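Local coordinates for protein predicted metal-dependent phosphohydrolase (Magnetospirillum magnetotacticum MS-1, PDB 3KH1) that probably acts as a metal-dependent phosphohydrolase of the HD-domain superfamily, perhaps with 5'-deoxynucleotidase activity, at residues Leu27-Glu39 and Gln144-Thr156. Residues are numbered along the deposited sequence; the frame is centred on the assembly and turned at random.
With ACT (acetate ion), chain D.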
ATOM      1  N   LEU A  27       1.444   7.340  12.519  1.00 10.11           N
ATOM      2  CA  LEU A  27       2.259   8.383  11.852  1.00  9.86           C
ATOM      3  C   LEU A  27       3.762   8.241  12.078  1.00  9.90           C
ATOM      4  O   LEU A  27       4.234   7.921  13.170  1.00 13.03           O
ATOM      5  CB  LEU A  27       1.823   9.770  12.312  1.00 11.25           C
ATOM      6  CG  LEU A  27       0.325  10.031  12.034  1.00 13.03           C
ATOM      7  CD1 LEU A  27      -0.154  11.364  12.478  1.00 15.94           C
ATOM      8  CD2 LEU A  27      -0.023   9.771  10.531  1.00 15.80           C
ATOM      9  N   ARG A  28       4.495   8.478  11.019  1.00 10.08           N
ATOM     10  CA  ARG A  28       5.944   8.473  10.996  1.00 10.34           C
ATOM     11  C   ARG A  28       6.470   9.901  11.149  1.00 10.03           C
ATOM     12  O   ARG A  28       5.707  10.872  11.108  1.00 11.49           O
ATOM     13  CB  ARG A  28       6.407   7.916   9.649  1.00  9.12           C
ATOM     14  CG  ARG A  28       6.040   6.469   9.463  1.00 10.96           C
ATOM     15  CD  ARG A  28       6.177   5.952   8.059  1.00 10.73           C
ATOM     16  NE  ARG A  28       7.450   6.281   7.481  1.00 14.74           N
ATOM     17  CZ  ARG A  28       8.605   5.684   7.617  1.00 15.75           C
ATOM     18  NH1 ARG A  28       8.673   4.518   8.210  1.00 16.23           N
ATOM     19  NH2 ARG A  28       9.693   6.220   7.012  1.00 20.30           N
ATOM     20  N   GLN A  29       7.789  10.055  11.255  1.00  9.67           N
ATOM     21  CA  GLN A  29       8.401  11.402  11.221  1.00  9.71           C
ATOM     22  C   GLN A  29       8.759  11.893   9.821  1.00  9.58           C
ATOM     23  O   GLN A  29       8.952  13.102   9.620  1.00 10.60           O
ATOM     24  CB  GLN A  29       9.653  11.445  12.099  1.00 10.24           C
ATOM     25  CG  GLN A  29       9.318  11.311  13.543  1.00 11.14           C
ATOM     26  CD  GLN A  29       8.403  12.433  13.999  1.00 12.32           C
ATOM     27  OE1 GLN A  29       8.775  13.618  13.925  1.00 13.27           O
ATOM     28  NE2 GLN A  29       7.199  12.074  14.478  1.00 13.73           N
ATOM     29  N   THR A  30       8.818  11.001   8.846  1.00  9.62           N
ATOM     30  CA  THR A  30       8.980  11.345   7.449  1.00  9.83           C
ATOM     31  C   THR A  30       7.853  12.229   7.020  1.00  9.65           C
ATOM     32  O   THR A  30       6.731  11.958   7.327  1.00 10.78           O
ATOM     33  CB  THR A  30       8.965  10.042   6.598  1.00 10.92           C
ATOM     34  OG1 THR A  30       9.943   9.090   7.111  1.00 13.78           O
ATOM     35  CG2 THR A  30       9.132  10.345   5.120  1.00 12.33           C
ATOM     36  N   LEU A  31       8.176  13.306   6.324  1.00  9.17           N
ATOM     37  CA  LEU A  31       7.167  14.180   5.734  1.00  9.19           C
ATOM     38  C   LEU A  31       6.884  13.778   4.310  1.00  9.13           C
ATOM     39  O   LEU A  31       7.746  13.271   3.612  1.00  9.64           O
ATOM     40  CB  LEU A  31       7.598  15.644   5.769  1.00 10.22           C
ATOM     41  CG  LEU A  31       7.995  16.218   7.133  1.00  9.83           C
ATOM     42  CD1 LEU A  31       8.400  17.706   6.997  1.00 11.78           C
ATOM     43  CD2 LEU A  31       6.869  16.053   8.128  1.00 12.98           C
ATOM     44  N   LEU A  32       5.656  14.009   3.877  1.00  8.78           N
ATOM     45  CA  LEU A  32       5.413  14.038   2.433  1.00  9.25           C
ATOM     46  C   LEU A  32       6.404  15.013   1.769  1.00  8.81           C
ATOM     47  O   LEU A  32       6.904  15.950   2.370  1.00  9.62           O
ATOM     48  CB  LEU A  32       3.975  14.475   2.139  1.00  9.65           C
ATOM     49  CG  LEU A  32       2.903  13.368   2.171  1.00 12.99           C
ATOM     50  CD1 LEU A  32       2.985  12.386   3.272  1.00 15.46           C
ATOM     51  CD2 LEU A  32       1.525  13.928   1.872  1.00 11.74           C
ATOM     52  N   THR A  33       6.625  14.782   0.477  1.00  9.46           N
ATOM     53  CA  THR A  33       7.640  15.540  -0.281  1.00  8.86           C
ATOM     54  C   THR A  33       7.385  17.034  -0.358  1.00 10.42           C
ATOM     55  O   THR A  33       8.347  17.803  -0.556  1.00 12.19           O
ATOM     56  CB  THR A  33       7.869  14.934  -1.684  1.00  9.92           C
ATOM     57  OG1 THR A  33       6.617  14.979  -2.388  1.00 10.69           O
ATOM     58  CG2 THR A  33       8.434  13.539  -1.631  1.00  9.97           C
ATOM     59  N   ASP A  34       6.129  17.431  -0.216  1.00  9.43           N
ATOM     60  CA  ASP A  34       5.753  18.834  -0.133  1.00 10.51           C
ATOM     61  C   ASP A  34       5.703  19.423   1.298  1.00 10.98           C
ATOM     62  O   ASP A  34       5.265  20.562   1.476  1.00 11.87           O
ATOM     63  CB  ASP A  34       4.386  19.084  -0.829  1.00 10.83           C
ATOM     64  CG  ASP A  34       3.241  18.328  -0.167  1.00 12.15           C
ATOM     65  OD1 ASP A  34       3.441  17.668   0.886  1.00 12.27           O
ATOM     66  OD2 ASP A  34       2.093  18.367  -0.709  1.00 18.16           O
ATOM     67  N   SER A  35       6.205  18.657   2.275  1.00 10.61           N
ATOM     68  CA  SER A  35       6.216  19.051   3.698  1.00 10.22           C
ATOM     69  C   SER A  35       4.822  19.317   4.262  1.00  9.81           C
ATOM     70  O   SER A  35       4.702  19.923   5.355  1.00 10.70           O
ATOM     71  CB  SER A  35       7.136  20.259   3.945  1.00 10.57           C
ATOM     72  OG  SER A  35       8.479  19.994   3.580  1.00 12.73           O
ATOM     73  N   SER A  36       3.767  18.839   3.610  1.00 10.10           N
ATOM     74  CA  SER A  36       2.414  19.168   4.007  1.00 10.06           C
ATOM     75  C   SER A  36       1.944  18.515   5.323  1.00 10.49           C
ATOM     76  O   SER A  36       1.045  19.016   5.962  1.00 10.45           O
ATOM     77  CB  SER A  36       1.418  18.833   2.893  1.00 10.27           C
ATOM     78  OG  SER A  36       1.403  17.476   2.585  1.00 10.74           O
ATOM     79  N   ARG A  37       2.511  17.355   5.643  1.00  9.20           N
ATOM     80  CA  ARG A  37       2.130  16.569   6.824  1.00  8.97           C
ATOM     81  C   ARG A  37       3.116  15.400   6.909  1.00  9.60           C
ATOM     82  O   ARG A  37       3.808  15.061   5.931  1.00  9.28           O
ATOM     83  CB  ARG A  37       0.668  16.067   6.744  1.00  9.17           C
ATOM     84  CG  ARG A  37       0.423  15.217   5.511  1.00  9.77           C
ATOM     85  CD  ARG A  37      -0.979  14.657   5.550  1.00  9.39           C
ATOM     86  NE  ARG A  37      -1.320  13.831   4.404  1.00  9.74           N
ATOM     87  CZ  ARG A  37      -0.964  12.584   4.241  1.00  9.50           C
ATOM     88  NH1 ARG A  37      -0.173  11.964   5.110  1.00  9.45           N
ATOM     89  NH2 ARG A  37      -1.351  11.949   3.146  1.00 10.20           N
ATOM     90  N   ARG A  38       3.094  14.733   8.056  1.00  9.30           N
ATOM     91  CA  ARG A  38       3.782  13.445   8.240  1.00  9.06           C
ATOM     92  C   ARG A  38       3.123  12.373   7.391  1.00  8.77           C
ATOM     93  O   ARG A  38       1.884  12.334   7.243  1.00  9.40           O
ATOM     94  CB  ARG A  38       3.724  13.036   9.702  1.00  9.77           C
ATOM     95  CG  ARG A  38       4.606  13.867  10.615  1.00 10.04           C
ATOM     96  CD  ARG A  38       4.244  13.644  12.084  1.00 11.70           C
ATOM     97  NE  ARG A  38       2.891  14.161  12.316  1.00 10.00           N
ATOM     98  CZ  ARG A  38       2.118  13.882  13.352  1.00 12.76           C
ATOM     99  NH1 ARG A  38       2.535  13.066  14.314  1.00 14.59           N
ATOM    100  NH2 ARG A  38       0.885  14.368  13.433  1.00 13.22           N
ATOM    101  N   GLU A  39       3.945  11.438   6.922  1.00  9.93           N
ATOM    102  CA  GLU A  39       3.509  10.209   6.298  1.00  9.78           C
ATOM    103  C   GLU A  39       2.939   9.214   7.285  1.00  9.15           C
ATOM    104  O   GLU A  39       3.453   9.115   8.418  1.00  9.80           O
ATOM    105  CB  GLU A  39       4.759   9.583   5.605  1.00 11.80           C
ATOM    106  CG  GLU A  39       4.478   8.528   4.660  1.00 12.74           C
ATOM    107  CD  GLU A  39       5.745   7.920   4.081  1.00 10.20           C
ATOM    108  OE1 GLU A  39       6.718   7.597   4.822  1.00 10.07           O
ATOM    109  OE2 GLU A  39       5.677   7.648   2.905  1.00 12.11           O
ATOM    110  N   GLN A 144      13.725   5.150   0.861  1.00 10.37           N
ATOM    111  CA  GLN A 144      12.626   6.087   0.682  1.00 10.56           C
ATOM    112  C   GLN A 144      12.667   7.327   1.607  1.00  9.57           C
ATOM    113  O   GLN A 144      12.425   8.457   1.126  1.00 10.09           O
ATOM    114  CB  GLN A 144      11.283   5.362   0.699  1.00  9.87           C
ATOM    115  CG  GLN A 144      10.030   6.221   0.441  1.00 10.82           C
ATOM    116  CD  GLN A 144       9.358   6.710   1.688  1.00 10.50           C
ATOM    117  OE1 GLN A 144       9.903   6.640   2.808  1.00 11.32           O
ATOM    118  NE2 GLN A 144       8.085   7.140   1.519  1.00 11.19           N
ATOM    119  N   PRO A 145      12.984   7.169   2.899  1.00  9.34           N
ATOM    120  CA  PRO A 145      13.040   8.357   3.740  1.00 10.04           C
ATOM    121  C   PRO A 145      14.147   9.322   3.325  1.00  9.66           C
ATOM    122  O   PRO A 145      14.045  10.518   3.581  1.00 11.05           O
ATOM    123  CB  PRO A 145      13.225   7.825   5.164  1.00 11.26           C
ATOM    124  CG  PRO A 145      12.856   6.431   5.054  1.00 14.79           C
ATOM    125  CD  PRO A 145      13.016   5.931   3.697  1.00 10.80           C
ATOM    126  N   LEU A 146      15.232   8.801   2.776  1.00  9.71           N
ATOM    127  CA  LEU A 146      16.304   9.654   2.236  1.00 10.84           C
ATOM    128  C   LEU A 146      15.802  10.502   1.082  1.00  9.83           C
ATOM    129  O   LEU A 146      16.051  11.721   1.004  1.00 10.76           O
ATOM    130  CB  LEU A 146      17.518   8.835   1.824  1.00 11.07           C
ATOM    131  CG  LEU A 146      18.131   7.946   2.896  1.00 13.25           C
ATOM    132  CD1 LEU A 146      19.337   7.163   2.307  1.00 16.16           C
ATOM    133  CD2 LEU A 146      18.514   8.691   4.150  1.00 15.29           C
ATOM    134  N   LEU A 147      15.051   9.855   0.191  1.00  9.81           N
ATOM    135  CA  LEU A 147      14.392  10.577  -0.897  1.00 10.82           C
ATOM    136  C   LEU A 147      13.533  11.694  -0.371  1.00 10.44           C
ATOM    137  O   LEU A 147      13.564  12.828  -0.887  1.00 10.86           O
ATOM    138  CB  LEU A 147      13.553   9.625  -1.751  1.00 10.74           C
ATOM    139  CG  LEU A 147      14.254   8.462  -2.476  1.00 10.52           C
ATOM    140  CD1 LEU A 147      13.251   7.598  -3.236  1.00 12.59           C
ATOM    141  CD2 LEU A 147      15.291   8.934  -3.436  1.00 14.55           C
ATOM    142  N   HIS A 148      12.756  11.396   0.655  1.00  9.59           N
ATOM    143  CA  HIS A 148      11.832  12.417   1.191  1.00  9.42           C
ATOM    144  C   HIS A 148      12.559  13.534   1.923  1.00 10.07           C
ATOM    145  O   HIS A 148      12.225  14.705   1.725  1.00 10.90           O
ATOM    146  CB  HIS A 148      10.801  11.768   2.096  1.00  9.05           C
ATOM    147  CG  HIS A 148       9.670  11.145   1.343  1.00  8.70           C
ATOM    148  ND1 HIS A 148       8.374  11.462   1.603  1.00 10.50           N
ATOM    149  CD2 HIS A 148       9.648  10.254   0.308  1.00  9.84           C
ATOM    150  CE1 HIS A 148       7.597  10.820   0.744  1.00  9.44           C
ATOM    151  NE2 HIS A 148       8.338  10.086  -0.062  1.00 10.05           N
ATOM    152  N   ASN A 149      13.611  13.214   2.683  1.00  9.30           N
ATOM    153  CA  ASN A 149      14.359  14.234   3.349  1.00 10.32           C
ATOM    154  C   ASN A 149      15.029  15.147   2.333  1.00  9.84           C
ATOM    155  O   ASN A 149      15.142  16.356   2.529  1.00 11.23           O
ATOM    156  CB  ASN A 149      15.408  13.624   4.293  1.00  9.69           C
ATOM    157  CG  ASN A 149      15.074  13.778   5.738  1.00 10.47           C
ATOM    158  OD1 ASN A 149      14.795  14.867   6.228  1.00 11.54           O
ATOM    159  ND2 ASN A 149      15.207  12.678   6.463  1.00 12.90           N
ATOM    160  N   PHE A 150      15.450  14.604   1.199  1.00 10.19           N
ATOM    161  CA  PHE A 150      16.076  15.451   0.176  1.00 11.10           C
ATOM    162  C   PHE A 150      15.018  16.427  -0.381  1.00 11.02           C
ATOM    163  O   PHE A 150      15.258  17.624  -0.513  1.00 11.72           O
ATOM    164  CB  PHE A 150      16.687  14.606  -0.928  1.00 11.56           C
ATOM    165  CG  PHE A 150      17.575  15.380  -1.848  1.00 11.75           C
ATOM    166  CD1 PHE A 150      18.918  15.524  -1.551  1.00 12.27           C
ATOM    167  CD2 PHE A 150      17.082  15.947  -2.996  1.00 13.00           C
ATOM    168  CE1 PHE A 150      19.737  16.242  -2.371  1.00 13.70           C
ATOM    169  CE2 PHE A 150      17.905  16.707  -3.840  1.00 14.97           C
ATOM    170  CZ  PHE A 150      19.241  16.827  -3.535  1.00 14.69           C
ATOM    171  N   GLU A 151      13.832  15.924  -0.675  1.00 10.24           N
ATOM    172  CA  GLU A 151      12.762  16.757  -1.202  1.00 10.94           C
ATOM    173  C   GLU A 151      12.297  17.845  -0.250  1.00 11.01           C
ATOM    174  O   GLU A 151      11.917  18.919  -0.679  1.00 13.71           O
ATOM    175  CB  GLU A 151      11.565  15.929  -1.630  1.00 11.22           C
ATOM    176  CG  GLU A 151      11.839  14.985  -2.839  1.00 12.34           C
ATOM    177  CD  GLU A 151      12.428  15.661  -4.061  1.00 16.08           C
ATOM    178  OE1 GLU A 151      11.706  16.522  -4.596  1.00 19.54           O
ATOM    179  OE2 GLU A 151      13.600  15.339  -4.420  1.00 18.09           O
ATOM    180  N   THR A 152      12.320  17.535   1.054  1.00 10.50           N
ATOM    181  CA  THR A 152      11.867  18.459   2.068  1.00 10.16           C
ATOM    182  C   THR A 152      13.010  19.314   2.671  1.00 10.11           C
ATOM    183  O   THR A 152      12.810  20.036   3.646  1.00 11.41           O
ATOM    184  CB  THR A 152      11.127  17.726   3.202  1.00 10.36           C
ATOM    185  OG1 THR A 152      12.047  16.885   3.922  1.00 10.13           O
ATOM    186  CG2 THR A 152       9.929  16.904   2.655  1.00 11.38           C
ATOM    187  N   GLU A 153      14.175  19.281   2.041  1.00 11.91           N
ATOM    188  CA  GLU A 153      15.327  20.070   2.452  1.00 12.20           C
ATOM    189  C   GLU A 153      15.728  19.748   3.893  1.00 12.29           C
ATOM    190  O   GLU A 153      16.031  20.642   4.687  1.00 13.62           O
ATOM    191  CB  GLU A 153      15.057  21.577   2.194  1.00 13.13           C
ATOM    192  CG  GLU A 153      14.676  21.879   0.726  1.00 17.29           C
ATOM    193  CD  GLU A 153      14.517  23.364   0.382  1.00 25.56           C
ATOM    194  OE1 GLU A 153      14.974  24.225   1.136  1.00 28.36           O
ATOM    195  OE2 GLU A 153      13.938  23.645  -0.684  1.00 32.67           O
ATOM    196  N   GLY A 154      15.719  18.452   4.230  1.00 11.16           N
ATOM    197  CA  GLY A 154      16.017  18.044   5.592  1.00 11.61           C
ATOM    198  C   GLY A 154      14.881  18.292   6.555  1.00 11.29           C
ATOM    199  O   GLY A 154      15.082  18.671   7.711  1.00 12.13           O
ATOM    200  N   GLY A 155      13.665  18.093   6.074  1.00 11.04           N
ATOM    201  CA  GLY A 155      12.483  18.381   6.854  1.00 10.99           C
ATOM    202  C   GLY A 155      12.280  17.476   8.047  1.00 10.63           C
ATOM    203  O   GLY A 155      11.551  17.832   8.984  1.00 10.44           O
ATOM    204  N   THR A 156      12.922  16.321   8.040  1.00 10.50           N
ATOM    205  CA  THR A 156      13.008  15.431   9.200  1.00 10.67           C
ATOM    206  C   THR A 156      14.396  15.439   9.833  1.00 11.43           C
ATOM    207  O   THR A 156      14.512  15.531  11.053  1.00 11.82           O
ATOM    208  CB  THR A 156      12.503  14.026   8.838  1.00 10.69           C
ATOM    209  OG1 THR A 156      11.182  14.146   8.245  1.00 10.84           O
ATOM    210  CG2 THR A 156      12.449  13.135  10.087  1.00 12.56           C
TER
HETATM  211  C   ACT D 201       0.898  16.581  10.557  1.00 10.55           C
HETATM  212  O   ACT D 201       0.001  15.830  10.968  1.00 15.79           O
HETATM  213  OXT ACT D 201       2.016  16.101  10.352  1.00  9.40           O
HETATM  214  CH3 ACT D 201       0.615  18.026  10.298  1.00 11.31           C
HETATM  215  O   HOH W   1      11.058  14.396   5.457  1.00 13.42           O
HETATM  216  O   HOH W   2      10.519  20.888   5.275  1.00 18.18           O
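The imidazole of H148 carries T33 over one face, CG2 3.7 Å from the ring centroid and 9° off its normal, a CH-pi contact. At the ring's edge ND1 donates to L31 O at 2.8 Å, nearly straight (171°), with the acceptor in the ring plane. That bond holds the ring's rotation, and H47 also packs against it. T33 OG1 turns to D21 of the second subunit. The carboxylate of E39 and the amide of Q144 meet from opposite directions, almost coplanar; Q144 NE2 donates to the syn side of E39 OE2 at 2.8 Å. E39 is extended, CG anti to the backbone N (chi1 -166°), which carries its carboxylate to the helix; OE1 bonds H44 and forms a salt bridge with R28 NE, OE2 one with K24 of the second subunit. An alanine at E39 is likely to leave R28 NE and that lysine without this countercharge, and Q144 NE2 with H47 as its remaining partner. T156 OG1 donates to Q29 O (2.8 Å) from above the carbonyl plane, and a water ties it to L31 N and T152 OG1. The strand-turn-strand hairpin thus packs on the last turns of helix 132-151, which a Schellman motif ends, and the following loop, within the helical HD-domain fold at the dimer interface.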